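Local atomic coordinates of insecticidal crystal protein Cry7Cal (Bacillus thuringiensis, PDB entry 5ZI1), a protein that is toxic to the locust Locusta migratoria manilensis and, as in related three-domain Cry toxins, probably binds receptors and inserts into gut-cell membranes. Residues L46-K51 with A148-F153; F161-G166 with Y170-F175; N214-R219 with R285-P290; G534-S539 with C588-D593. All coordinates share one frame; numbering follows the deposited sequence.

The four contacts follow one another along the chain without interleaving. Contacts 1 and 2 both use helix 141-165 of the N-terminal helical bundle: contact 1 packs the end of helix 33-47 on it, and contact 2, its centre about 23 Å away, closes the turn into helix 169-202. Contact 3, about 45 Å from contact 2 between centres and across the chain's centre from it, joins helix 208-227, the next long helix, to the chain just after helix 279-286 in the middle domain. Contact 4 lies in the C-terminal β domain, its centre about 30 Å from that of contact 3. Together they sample a bundle interior, a domain boundary and a sheet-to-sheet core of the three-domain toxin.

Contact 1 (L46-K51 with A148-F153)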
loop_
_atom_site.group_PDB
_atom_site.type_symbol
_atom_site.label_atom_id
_atom_site.label_comp_id
_atom_site.label_asym_id
_atom_site.label_seq_id
_atom_site.Cartn_x
_atom_site.Cartn_y
_atom_site.Cartn_z
ATOM N N LEU A 46 3.816 -0.565 -20.311
ATOM C CA LEU A 46 4.360 -0.995 -19.027
ATOM C C LEU A 46 4.281 -2.500 -18.870
ATOM O O LEU A 46 5.270 -3.142 -18.501
ATOM C CB LEU A 46 3.632 -0.321 -17.874
ATOM C CG LEU A 46 4.109 1.086 -17.554
ATOM C CD1 LEU A 46 3.202 1.717 -16.513
ATOM C CD2 LEU A 46 5.571 1.008 -17.081
ATOM N N LEU A 47 3.105 -3.081 -19.148
ATOM C CA LEU A 47 2.874 -4.493 -18.867
ATOM C C LEU A 47 3.481 -5.400 -19.930
ATOM O O LEU A 47 3.848 -6.538 -19.630
ATOM C CB LEU A 47 1.366 -4.763 -18.729
ATOM C CG LEU A 47 0.701 -4.339 -17.409
ATOM C CD1 LEU A 47 -0.833 -4.461 -17.455
ATOM C CD2 LEU A 47 1.249 -5.164 -16.276
ATOM N N TRP A 48 3.559 -4.940 -21.171
ATOM C CA TRP A 48 4.169 -5.698 -22.257
ATOM C C TRP A 48 5.212 -4.828 -22.945
ATOM O O TRP A 48 4.994 -4.366 -24.074
ATOM C CB TRP A 48 3.128 -6.160 -23.272
ATOM C CG TRP A 48 2.187 -7.222 -22.806
ATOM C CD1 TRP A 48 2.382 -8.566 -22.852
ATOM C CD2 TRP A 48 0.868 -7.024 -22.277
ATOM N NE1 TRP A 48 1.268 -9.230 -22.376
ATOM C CE2 TRP A 48 0.327 -8.301 -22.012
ATOM C CE3 TRP A 48 0.099 -5.896 -21.992
ATOM C CZ2 TRP A 48 -0.946 -8.476 -21.477
ATOM C CZ3 TRP A 48 -1.174 -6.074 -21.461
ATOM C CH2 TRP A 48 -1.678 -7.348 -21.209
ATOM N N PRO A 49 6.356 -4.584 -22.293
ATOM C CA PRO A 49 7.411 -3.777 -22.926
ATOM C C PRO A 49 7.826 -4.389 -24.254
ATOM O O PRO A 49 8.067 -5.592 -24.354
ATOM C CB PRO A 49 8.563 -3.810 -21.907
ATOM C CG PRO A 49 7.938 -4.222 -20.617
ATOM C CD PRO A 49 6.762 -5.100 -20.976
ATOM N N ASN A 50 7.879 -3.549 -25.285
ATOM C CA ASN A 50 8.198 -3.998 -26.640
ATOM C C ASN A 50 7.338 -5.184 -27.059
ATOM O O ASN A 50 7.784 -6.055 -27.806
ATOM C CB ASN A 50 9.687 -4.321 -26.765
ATOM C CG ASN A 50 10.550 -3.104 -26.484
ATOM O OD1 ASN A 50 10.750 -2.258 -27.365
ATOM N ND2 ASN A 50 11.020 -2.976 -25.235
ATOM N N LYS A 51 6.093 -5.216 -26.572
ATOM C CA LYS A 51 5.106 -6.210 -26.981
ATOM C C LYS A 51 5.561 -7.632 -26.668
ATOM O O LYS A 51 5.203 -8.575 -27.376
ATOM C CB LYS A 51 4.772 -6.058 -28.465
ATOM C CG LYS A 51 3.984 -4.787 -28.774
ATOM C CD LYS A 51 4.429 -4.166 -30.081
ATOM C CE LYS A 51 3.452 -3.112 -30.571
ATOM N NZ LYS A 51 2.334 -3.753 -31.323
ATOM N N ALA A 148 -6.466 -9.415 -13.415
ATOM C CA ALA A 148 -7.713 -9.047 -12.769
ATOM C C ALA A 148 -7.923 -7.549 -12.867
ATOM O O ALA A 148 -9.009 -7.069 -13.228
ATOM C CB ALA A 148 -7.686 -9.498 -11.307
ATOM N N ASN A 149 -6.866 -6.792 -12.576
ATOM C CA ASN A 149 -6.963 -5.346 -12.615
ATOM C C ASN A 149 -7.372 -4.855 -13.994
ATOM O O ASN A 149 -8.255 -3.997 -14.128
ATOM C CB ASN A 149 -5.629 -4.734 -12.200
ATOM C CG ASN A 149 -5.692 -3.256 -12.185
ATOM O OD1 ASN A 149 -6.418 -2.665 -11.377
ATOM N ND2 ASN A 149 -4.990 -2.635 -13.108
ATOM N N LEU A 150 -6.742 -5.385 -15.043
ATOM C CA LEU A 150 -7.098 -4.946 -16.391
ATOM C C LEU A 150 -8.552 -5.267 -16.716
ATOM O O LEU A 150 -9.234 -4.474 -17.371
ATOM C CB LEU A 150 -6.173 -5.593 -17.419
ATOM C CG LEU A 150 -4.689 -5.221 -17.369
ATOM C CD1 LEU A 150 -3.960 -5.940 -18.488
ATOM C CD2 LEU A 150 -4.496 -3.714 -17.476
ATOM N N HIS A 151 -9.038 -6.430 -16.278
ATOM C CA HIS A 151 -10.409 -6.838 -16.580
ATOM C C HIS A 151 -11.402 -5.867 -15.964
ATOM O O HIS A 151 -12.306 -5.371 -16.642
ATOM C CB HIS A 151 -10.649 -8.263 -16.061
ATOM C CG HIS A 151 -11.955 -8.862 -16.495
ATOM N ND1 HIS A 151 -12.506 -9.966 -15.879
ATOM C CD2 HIS A 151 -12.811 -8.522 -17.490
ATOM C CE1 HIS A 151 -13.646 -10.275 -16.473
ATOM N NE2 HIS A 151 -13.847 -9.420 -17.459
ATOM N N LEU A 152 -11.228 -5.566 -14.676
ATOM C CA LEU A 152 -12.124 -4.635 -13.998
ATOM C C LEU A 152 -12.122 -3.274 -14.677
ATOM O O LEU A 152 -13.183 -2.647 -14.852
ATOM C CB LEU A 152 -11.713 -4.499 -12.531
ATOM C CG LEU A 152 -11.965 -5.796 -11.772
ATOM C CD1 LEU A 152 -11.501 -5.684 -10.343
ATOM C CD2 LEU A 152 -13.442 -6.090 -11.851
ATOM N N PHE A 153 -10.932 -2.810 -15.074
ATOM C CA PHE A 153 -10.808 -1.525 -15.738
ATOM C C PHE A 153 -11.440 -1.552 -17.119
ATOM O O PHE A 153 -12.103 -0.587 -17.526
ATOM C CB PHE A 153 -9.337 -1.136 -15.840
ATOM C CG PHE A 153 -9.093 0.008 -16.761
ATOM C CD1 PHE A 153 -9.596 1.266 -16.463
ATOM C CD2 PHE A 153 -8.388 -0.170 -17.934
ATOM C CE1 PHE A 153 -9.388 2.329 -17.316
ATOM C CE2 PHE A 153 -8.173 0.897 -18.788
ATOM C CZ PHE A 153 -8.676 2.143 -18.479
#
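Leu47 and Leu150 meet tip to tip, with CD1 of Leu47 set against both methyls of Leu150, 3.6 Å from its CD1 and 3.7 Å from its CD2. The same Leu150 CD1 also touches the benzo end of the Trp48 indole, 3.8 Å from CH2, approaching that ring obliquely. One leucine thus meets two successive residues. Leu47 is the last helical residue of helix 33-47, and Trp48 is where the backbone leaves the helix; its CB does not aim at Leu150, but with CG anti to the carbonyl carbon (chi1 -70°) the indole swings its far end over to it. Further out, Phe24 of helix 13-26 and Leu90 of helix 73-101 also pack on Leu150, while Trp56 lies against the indole. Helix 141-165 is wrapped by the others, as is the central helix of Cry toxin bundles. With all three touching residues buried and no hydrogen bond between the segments, the junction is purely apolar, held by van der Waals contact and the exclusion of water.

Contact 2 (F161-G166 with Y170-F175); sequences FGAEWG and YEIDLF
Ile172 carries CG1 anti to its carbonyl carbon (chi1 -62°) and extends the branch to CD1 (chi2 172°), which drives this methyl against the backbone of Gly162 and Ala163. Ile172 CD1 rests 3.5 Å from Ala163 N and 3.7 Å from Ala163 CB, a contact of methyl with main chain as much as with side chain. Gly162, having no side chain, lets the helices come close here, its CA 6.3 Å from that of Ile172. The two segments form the closed end of an antiparallel helical hairpin, in which helix 141-165 stops and a short turn leads into helix 169-202 of the N-terminal bundle. Helix 141-165 ends in a Schellman motif at Gly166, whose phi is positive (98°), after a kink where the amides of Ala163 and Glu164 lack bonds to the preceding turn. Ile172 also packs on Met167 in the turn and on Glu159, about one turn before Ala163. Ala163 stays open to solvent; Trp165 meets Trp100 edge-to-face, and the exposed Glu164 forms a salt bridge with Arg104.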
loop_
_atom_site.group_PDB
_atom_site.type_symbol
_atom_site.label_atom_id
_atom_site.label_comp_id
_atom_site.label_asym_id
_atom_site.label_seq_id
_atom_site.Cartn_x
_atom_site.Cartn_y
_atom_site.Cartn_z
ATOM N N PHE A 161 -18.812 4.246 -22.128
ATOM C CA PHE A 161 -19.024 4.457 -23.546
ATOM C C PHE A 161 -20.103 3.565 -24.155
ATOM O O PHE A 161 -20.478 3.796 -25.314
ATOM C CB PHE A 161 -17.708 4.254 -24.318
ATOM C CG PHE A 161 -16.489 4.911 -23.672
ATOM C CD1 PHE A 161 -16.437 6.288 -23.465
ATOM C CD2 PHE A 161 -15.377 4.146 -23.319
ATOM C CE1 PHE A 161 -15.317 6.880 -22.894
ATOM C CE2 PHE A 161 -14.243 4.737 -22.752
ATOM C CZ PHE A 161 -14.213 6.099 -22.535
ATOM N N GLY A 162 -20.632 2.585 -23.413
ATOM C CA GLY A 162 -21.577 1.613 -23.958
ATOM C C GLY A 162 -22.773 2.181 -24.696
ATOM O O GLY A 162 -22.990 1.868 -25.871
ATOM N N ALA A 163 -23.545 3.036 -24.021
ATOM C CA ALA A 163 -24.714 3.644 -24.653
ATOM C C ALA A 163 -24.340 4.374 -25.938
ATOM O O ALA A 163 -25.090 4.332 -26.921
ATOM C CB ALA A 163 -25.406 4.597 -23.678
ATOM N N GLU A 164 -23.163 5.021 -25.969
ATOM C CA GLU A 164 -22.753 5.707 -27.191
ATOM C C GLU A 164 -22.281 4.746 -28.270
ATOM O O GLU A 164 -22.237 5.130 -29.443
ATOM C CB GLU A 164 -21.669 6.750 -26.906
ATOM C CG GLU A 164 -21.753 7.402 -25.552
ATOM C CD GLU A 164 -20.721 8.524 -25.404
ATOM O OE1 GLU A 164 -20.771 9.500 -26.193
ATOM O OE2 GLU A 164 -19.839 8.438 -24.518
ATOM N N TRP A 165 -21.967 3.504 -27.917
ATOM C CA TRP A 165 -21.695 2.480 -28.917
ATOM C C TRP A 165 -22.949 1.828 -29.468
ATOM O O TRP A 165 -22.847 1.019 -30.398
ATOM C CB TRP A 165 -20.822 1.389 -28.331
ATOM C CG TRP A 165 -19.470 1.830 -27.951
ATOM C CD1 TRP A 165 -18.818 2.963 -28.357
ATOM C CD2 TRP A 165 -18.580 1.141 -27.080
ATOM N NE1 TRP A 165 -17.568 3.011 -27.791
ATOM C CE2 TRP A 165 -17.402 1.908 -26.995
ATOM C CE3 TRP A 165 -18.667 -0.049 -26.356
ATOM C CZ2 TRP A 165 -16.318 1.513 -26.225
ATOM C CZ3 TRP A 165 -17.593 -0.435 -25.590
ATOM C CH2 TRP A 165 -16.435 0.342 -25.528
ATOM N N GLY A 166 -24.119 2.152 -28.925
ATOM C CA GLY A 166 -25.341 1.464 -29.275
ATOM C C GLY A 166 -25.759 0.379 -28.305
ATOM O O GLY A 166 -26.639 -0.419 -28.636
ATOM N N TYR A 170 -29.995 -2.496 -20.564
ATOM C CA TYR A 170 -29.911 -3.782 -19.880
ATOM C C TYR A 170 -28.514 -4.371 -19.997
ATOM O O TYR A 170 -28.022 -5.007 -19.062
ATOM C CB TYR A 170 -30.947 -4.772 -20.436
ATOM C CG TYR A 170 -30.612 -5.336 -21.806
ATOM C CD1 TYR A 170 -29.703 -6.398 -21.957
ATOM C CD2 TYR A 170 -31.217 -4.831 -22.946
ATOM C CE1 TYR A 170 -29.394 -6.903 -23.208
ATOM C CE2 TYR A 170 -30.930 -5.348 -24.201
ATOM C CZ TYR A 170 -30.017 -6.380 -24.320
ATOM O OH TYR A 170 -29.727 -6.882 -25.562
ATOM N N GLU A 171 -27.882 -4.204 -21.154
ATOM C CA GLU A 171 -26.567 -4.778 -21.383
ATOM C C GLU A 171 -25.490 -3.968 -20.657
ATOM O O GLU A 171 -24.579 -4.546 -20.063
ATOM C CB GLU A 171 -26.305 -4.862 -22.889
ATOM C CG GLU A 171 -25.127 -5.737 -23.259
ATOM C CD GLU A 171 -24.942 -5.868 -24.765
ATOM O OE1 GLU A 171 -24.202 -6.787 -25.196
ATOM O OE2 GLU A 171 -25.524 -5.048 -25.513
ATOM N N ILE A 172 -25.605 -2.634 -20.669
ATOM C CA ILE A 172 -24.824 -1.788 -19.764
ATOM C C ILE A 172 -24.996 -2.248 -18.326
ATOM O O ILE A 172 -24.023 -2.343 -17.568
ATOM C CB ILE A 172 -25.247 -0.315 -19.927
ATOM C CG1 ILE A 172 -24.967 0.161 -21.347
ATOM C CG2 ILE A 172 -24.576 0.577 -18.886
ATOM C CD1 ILE A 172 -25.543 1.524 -21.625
ATOM N N ASP A 173 -26.243 -2.566 -17.932
ATOM C CA ASP A 173 -26.504 -2.992 -16.557
ATOM C C ASP A 173 -25.925 -4.368 -16.271
ATOM O O ASP A 173 -25.537 -4.646 -15.130
ATOM C CB ASP A 173 -28.005 -3.005 -16.265
ATOM C CG ASP A 173 -28.594 -1.605 -16.112
ATOM O OD1 ASP A 173 -27.840 -0.605 -16.110
ATOM O OD2 ASP A 173 -29.828 -1.509 -15.956
ATOM N N LEU A 174 -25.892 -5.249 -17.272
ATOM C CA LEU A 174 -25.298 -6.565 -17.066
ATOM C C LEU A 174 -23.805 -6.441 -16.787
ATOM O O LEU A 174 -23.288 -7.019 -15.822
ATOM C CB LEU A 174 -25.541 -7.441 -18.289
ATOM C CG LEU A 174 -25.023 -8.883 -18.181
ATOM C CD1 LEU A 174 -25.869 -9.701 -17.205
ATOM C CD2 LEU A 174 -24.988 -9.544 -19.557
ATOM N N PHE A 175 -23.102 -5.665 -17.615
ATOM C CA PHE A 175 -21.660 -5.478 -17.439
ATOM C C PHE A 175 -21.338 -4.845 -16.090
ATOM O O PHE A 175 -20.407 -5.280 -15.398
ATOM C CB PHE A 175 -21.116 -4.638 -18.586
ATOM C CG PHE A 175 -20.976 -5.406 -19.871
ATOM C CD1 PHE A 175 -20.253 -6.586 -19.911
ATOM C CD2 PHE A 175 -21.575 -4.958 -21.026
ATOM C CE1 PHE A 175 -20.117 -7.292 -21.088
ATOM C CE2 PHE A 175 -21.451 -5.663 -22.213
ATOM C CZ PHE A 175 -20.723 -6.834 -22.243
#

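Contact 3 (N214-R219 with R285-P290)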
loop_
_atom_site.group_PDB
_atom_site.type_symbol
_atom_site.label_atom_id
_atom_site.label_comp_id
_atom_site.label_asym_id
_atom_site.label_seq_id
_atom_site.Cartn_x
_atom_site.Cartn_y
_atom_site.Cartn_z
ATOM N N ASN A 214 12.383 -13.808 5.046
ATOM C CA ASN A 214 11.696 -14.257 3.838
ATOM C C ASN A 214 10.203 -13.968 3.931
ATOM O O ASN A 214 9.562 -13.633 2.932
ATOM C CB ASN A 214 11.916 -15.751 3.614
ATOM C CG ASN A 214 13.374 -16.105 3.303
ATOM O OD1 ASN A 214 14.167 -15.261 2.874
ATOM N ND2 ASN A 214 13.721 -17.375 3.509
ATOM N N TYR A 215 9.645 -14.109 5.126
ATOM C CA TYR A 215 8.255 -13.772 5.366
ATOM C C TYR A 215 8.018 -12.283 5.127
ATOM O O TYR A 215 7.102 -11.893 4.397
ATOM C CB TYR A 215 7.913 -14.175 6.793
ATOM C CG TYR A 215 6.533 -13.787 7.279
ATOM C CD1 TYR A 215 6.293 -12.522 7.810
ATOM C CD2 TYR A 215 5.486 -14.715 7.267
ATOM C CE1 TYR A 215 5.067 -12.185 8.298
ATOM C CE2 TYR A 215 4.229 -14.378 7.747
ATOM C CZ TYR A 215 4.025 -13.119 8.256
ATOM O OH TYR A 215 2.788 -12.777 8.736
ATOM N N ASN A 216 8.881 -11.432 5.687
ATOM C CA ASN A 216 8.688 -10.004 5.494
ATOM C C ASN A 216 8.928 -9.596 4.048
ATOM O O ASN A 216 8.265 -8.677 3.540
ATOM C CB ASN A 216 9.595 -9.217 6.425
ATOM C CG ASN A 216 9.354 -7.735 6.323
ATOM O OD1 ASN A 216 8.272 -7.236 6.712
ATOM N ND2 ASN A 216 10.342 -7.010 5.759
ATOM N N ARG A 217 9.850 -10.267 3.363
ATOM C CA ARG A 217 10.100 -9.913 1.972
ATOM C C ARG A 217 8.884 -10.204 1.103
ATOM O O ARG A 217 8.597 -9.463 0.157
ATOM C CB ARG A 217 11.316 -10.662 1.438
ATOM C CG ARG A 217 11.624 -10.298 -0.001
ATOM C CD ARG A 217 12.888 -10.965 -0.534
ATOM N NE ARG A 217 14.083 -10.559 0.201
ATOM C CZ ARG A 217 14.729 -11.347 1.053
ATOM N NH1 ARG A 217 15.814 -10.899 1.684
ATOM N NH2 ARG A 217 14.283 -12.584 1.271
ATOM N N PHE A 218 8.187 -11.305 1.384
ATOM C CA PHE A 218 6.965 -11.609 0.661
ATOM C C PHE A 218 5.913 -10.545 0.929
ATOM O O PHE A 218 5.313 -9.998 -0.004
ATOM C CB PHE A 218 6.481 -12.988 1.074
ATOM C CG PHE A 218 5.187 -13.391 0.468
ATOM C CD1 PHE A 218 5.143 -14.015 -0.760
ATOM C CD2 PHE A 218 3.999 -13.198 1.158
ATOM C CE1 PHE A 218 3.935 -14.417 -1.300
ATOM C CE2 PHE A 218 2.802 -13.596 0.624
ATOM C CZ PHE A 218 2.764 -14.207 -0.607
ATOM N N ARG A 219 5.715 -10.201 2.203
ATOM C CA ARG A 219 4.779 -9.135 2.545
ATOM C C ARG A 219 5.127 -7.840 1.817
ATOM O O ARG A 219 4.257 -7.200 1.219
ATOM C CB ARG A 219 4.765 -8.921 4.057
ATOM C CG ARG A 219 4.174 -7.593 4.500
ATOM C CD ARG A 219 3.882 -7.605 6.005
ATOM N NE ARG A 219 5.083 -7.914 6.777
ATOM C CZ ARG A 219 5.073 -8.359 8.037
ATOM N NH1 ARG A 219 3.904 -8.546 8.681
ATOM N NH2 ARG A 219 6.234 -8.629 8.655
ATOM N N ARG A 285 8.313 -7.184 17.547
ATOM C CA ARG A 285 9.249 -6.075 17.757
ATOM C C ARG A 285 9.622 -5.388 16.462
ATOM O O ARG A 285 9.901 -4.186 16.474
ATOM C CB ARG A 285 10.519 -6.536 18.491
ATOM C CG ARG A 285 11.665 -5.520 18.483
ATOM C CD ARG A 285 11.523 -4.568 19.670
ATOM N NE ARG A 285 11.394 -5.255 20.950
ATOM C CZ ARG A 285 12.391 -5.900 21.530
ATOM N NH1 ARG A 285 13.578 -5.918 20.933
ATOM N NH2 ARG A 285 12.212 -6.489 22.701
ATOM N N ALA A 286 9.562 -6.096 15.336
ATOM C CA ALA A 286 9.846 -5.454 14.057
ATOM C C ALA A 286 8.673 -4.651 13.501
ATOM O O ALA A 286 8.890 -3.686 12.767
ATOM C CB ALA A 286 10.245 -6.500 13.025
ATOM N N ILE A 287 7.438 -5.049 13.778
ATOM C CA ILE A 287 6.265 -4.531 13.085
ATOM C C ILE A 287 5.345 -3.875 14.106
ATOM O O ILE A 287 4.645 -4.558 14.858
ATOM C CB ILE A 287 5.535 -5.650 12.325
ATOM C CG1 ILE A 287 6.533 -6.366 11.403
ATOM C CG2 ILE A 287 4.325 -5.107 11.575
ATOM C CD1 ILE A 287 7.060 -5.505 10.298
ATOM N N PRO A 288 5.331 -2.543 14.173
ATOM C CA PRO A 288 4.482 -1.861 15.153
ATOM C C PRO A 288 3.017 -2.155 14.880
ATOM O O PRO A 288 2.635 -2.524 13.771
ATOM C CB PRO A 288 4.798 -0.381 14.932
ATOM C CG PRO A 288 6.093 -0.367 14.151
ATOM C CD PRO A 288 5.998 -1.585 13.283
ATOM N N LYS A 289 2.202 -2.003 15.920
ATOM C CA LYS A 289 0.760 -2.186 15.786
ATOM C C LYS A 289 0.172 -1.170 14.806
ATOM O O LYS A 289 0.681 -0.055 14.673
ATOM C CB LYS A 289 0.072 -2.047 17.147
ATOM C CG LYS A 289 0.378 -3.205 18.131
ATOM C CD LYS A 289 0.039 -4.584 17.544
ATOM C CE LYS A 289 0.552 -5.741 18.423
ATOM N NZ LYS A 289 1.931 -6.246 18.050
ATOM N N PRO A 290 -0.903 -1.531 14.108
ATOM C CA PRO A 290 -1.638 -0.536 13.314
ATOM C C PRO A 290 -1.978 0.688 14.151
ATOM O O PRO A 290 -2.323 0.581 15.328
ATOM C CB PRO A 290 -2.912 -1.281 12.899
ATOM C CG PRO A 290 -2.600 -2.727 13.082
ATOM C CD PRO A 290 -1.640 -2.800 14.220
#
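Ile287 lays its CD1 over one face of the Arg219 guanidinium, CD1 and CG1 each lying 3.6 Å from Arg219 NH2. The opposite face meets Tyr215, whose CE1 stands 3.5 Å from the guanidinium plane with the ring edge turned to it, so the flat group is sandwiched between an aliphatic branch and an aromatic edge. A bend at chi3 (57°) folds the arginine back along its own helix, where it grips Asn216 side-on. NH2 of Arg219 reaches Asn216 OD1 at 3.1 Å, in the carbonyl plane on a lone pair; Arg219 NE gives the same oxygen a longer bond of 3.3 Å, tilted from that plane. The remaining nitrogen, NH1, forms a salt bridge with Glu283, and Asn216 ND2 is held by the carbonyl of Phe254. These bonds limit rotation of the guanidinium face on which Ile287 packs. This aliphatic-on-guanidinium packing joins helix 208-227 to the stretch following helix 279-286, at the boundary between helical bundle and middle β domain characteristic of three-domain Cry toxins.

Contact 4 (G534-S539 with C588-D593)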
loop_
_atom_site.group_PDB
_atom_site.type_symbol
_atom_site.label_atom_id
_atom_site.label_comp_id
_atom_site.label_asym_id
_atom_site.label_seq_id
_atom_site.Cartn_x
_atom_site.Cartn_y
_atom_site.Cartn_z
ATOM N N GLY A 534 -27.541 1.425 12.971
ATOM C CA GLY A 534 -27.311 2.569 13.833
ATOM C C GLY A 534 -27.337 3.872 13.074
ATOM O O GLY A 534 -27.792 3.933 11.928
ATOM N N VAL A 535 -26.813 4.917 13.725
ATOM C CA VAL A 535 -26.881 6.284 13.226
ATOM C C VAL A 535 -25.495 6.910 13.316
ATOM O O VAL A 535 -24.835 6.828 14.357
ATOM C CB VAL A 535 -27.919 7.117 14.008
ATOM C CG1 VAL A 535 -27.858 8.567 13.600
ATOM C CG2 VAL A 535 -29.315 6.568 13.768
ATOM N N MET A 536 -25.060 7.538 12.226
ATOM C CA MET A 536 -23.750 8.160 12.115
ATOM C C MET A 536 -23.916 9.662 11.892
ATOM O O MET A 536 -24.970 10.132 11.460
ATOM C CB MET A 536 -22.951 7.516 10.961
ATOM C CG MET A 536 -21.440 7.746 10.993
ATOM S SD MET A 536 -20.564 6.942 9.613
ATOM C CE MET A 536 -20.824 5.205 10.021
ATOM N N SER A 537 -22.858 10.419 12.179
ATOM C CA SER A 537 -22.896 11.864 12.021
ATOM C C SER A 537 -21.488 12.391 11.766
ATOM O O SER A 537 -20.497 11.809 12.224
ATOM C CB SER A 537 -23.487 12.548 13.255
ATOM O OG SER A 537 -23.395 13.956 13.139
ATOM N N PHE A 538 -21.408 13.513 11.046
ATOM C CA PHE A 538 -20.119 14.072 10.673
ATOM C C PHE A 538 -20.180 15.593 10.752
ATOM O O PHE A 538 -21.223 16.201 10.495
ATOM C CB PHE A 538 -19.701 13.607 9.269
ATOM C CG PHE A 538 -18.236 13.766 8.995
ATOM C CD1 PHE A 538 -17.337 12.774 9.358
ATOM C CD2 PHE A 538 -17.752 14.909 8.385
ATOM C CE1 PHE A 538 -15.983 12.918 9.115
ATOM C CE2 PHE A 538 -16.401 15.060 8.138
ATOM C CZ PHE A 538 -15.518 14.065 8.503
ATOM N N SER A 539 -19.054 16.200 11.136
ATOM C CA SER A 539 -19.001 17.648 11.293
ATOM C C SER A 539 -19.453 18.333 10.017
ATOM O O SER A 539 -19.255 17.823 8.912
ATOM C CB SER A 539 -17.585 18.110 11.634
ATOM O OG SER A 539 -17.229 17.723 12.948
ATOM N N CYS A 588 -23.489 -3.473 18.226
ATOM C CA CYS A 588 -22.852 -4.041 17.052
ATOM C C CYS A 588 -21.411 -3.546 16.952
ATOM O O CYS A 588 -20.911 -2.823 17.819
ATOM C CB CYS A 588 -23.624 -3.675 15.785
ATOM S SG CYS A 588 -23.625 -1.903 15.455
ATOM N N THR A 589 -20.756 -3.949 15.866
ATOM C CA THR A 589 -19.419 -3.512 15.500
ATOM C C THR A 589 -19.518 -2.780 14.170
ATOM O O THR A 589 -20.256 -3.206 13.272
ATOM C CB THR A 589 -18.447 -4.722 15.419
ATOM O OG1 THR A 589 -18.200 -5.211 16.738
ATOM C CG2 THR A 589 -17.101 -4.351 14.802
ATOM N N ILE A 590 -18.807 -1.655 14.073
ATOM C CA ILE A 590 -18.767 -0.814 12.881
ATOM C C ILE A 590 -17.315 -0.672 12.453
ATOM O O ILE A 590 -16.429 -0.441 13.286
ATOM C CB ILE A 590 -19.386 0.580 13.132
ATOM C CG1 ILE A 590 -20.854 0.469 13.541
ATOM C CG2 ILE A 590 -19.253 1.466 11.913
ATOM C CD1 ILE A 590 -21.067 0.789 14.981
ATOM N N TYR A 591 -17.070 -0.808 11.156
ATOM C CA TYR A 591 -15.750 -0.607 10.587
ATOM C C TYR A 591 -15.810 0.591 9.658
ATOM O O TYR A 591 -16.726 0.692 8.838
ATOM C CB TYR A 591 -15.278 -1.846 9.827
ATOM C CG TYR A 591 -15.284 -3.098 10.655
ATOM C CD1 TYR A 591 -16.414 -3.916 10.702
ATOM C CD2 TYR A 591 -14.158 -3.472 11.395
ATOM C CE1 TYR A 591 -16.431 -5.061 11.462
ATOM C CE2 TYR A 591 -14.158 -4.631 12.152
ATOM C CZ TYR A 591 -15.291 -5.422 12.180
ATOM O OH TYR A 591 -15.298 -6.570 12.943
ATOM N N ILE A 592 -14.854 1.501 9.802
ATOM C CA ILE A 592 -14.763 2.688 8.968
ATOM C C ILE A 592 -13.501 2.541 8.136
ATOM O O ILE A 592 -12.399 2.431 8.684
ATOM C CB ILE A 592 -14.721 3.981 9.796
ATOM C CG1 ILE A 592 -15.883 4.048 10.792
ATOM C CG2 ILE A 592 -14.665 5.212 8.879
ATOM C CD1 ILE A 592 -17.254 4.222 10.163
ATOM N N ASP A 593 -13.660 2.532 6.823
ATOM C CA ASP A 593 -12.519 2.405 5.936
ATOM C C ASP A 593 -12.118 3.792 5.438
ATOM O O ASP A 593 -11.184 4.395 5.977
ATOM C CB ASP A 593 -12.863 1.438 4.799
ATOM C CG ASP A 593 -11.828 1.431 3.696
ATOM O OD1 ASP A 593 -10.640 1.700 3.985
ATOM O OD2 ASP A 593 -12.212 1.166 2.527
#
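Met536 and Ile592 reach toward each other tip to tip, and the contact across the segments is wholly apolar. The thioether chain leaves its strand with CG anti to the backbone N (chi1 -162°), runs straight through chi2, and bends only at the sulfur (chi3 -67°). That last turn brings Met536 CE to 3.7 Å from Ile592 CD1. Met536 CE lies more loosely by Ile590, 4.5 Å from Ile590 CG2. Ile590 and Ile592, two residues apart on an extended strand, present their side chains to the same side, toward the methionine. No hydrogen bond links the segments, because they belong to different sheets: strand 534-538 lies in a five-stranded antiparallel sheet and strand 589-599 in the sheet it faces, the two making the β sandwich of the C-terminal domain of Cry toxins. Further apolar neighbours, Leu578 and Ile580 on the methionine's own sheet and Val526 on the opposing one, also pack on Met536 in the core. Polar bonding runs within each sheet instead: the backbone of Met536 pairs with that of Glu545, and past Ile592 the chain continues to Asp593, whose carboxylate forms a salt bridge with Arg527 of neighbouring strand 521-530.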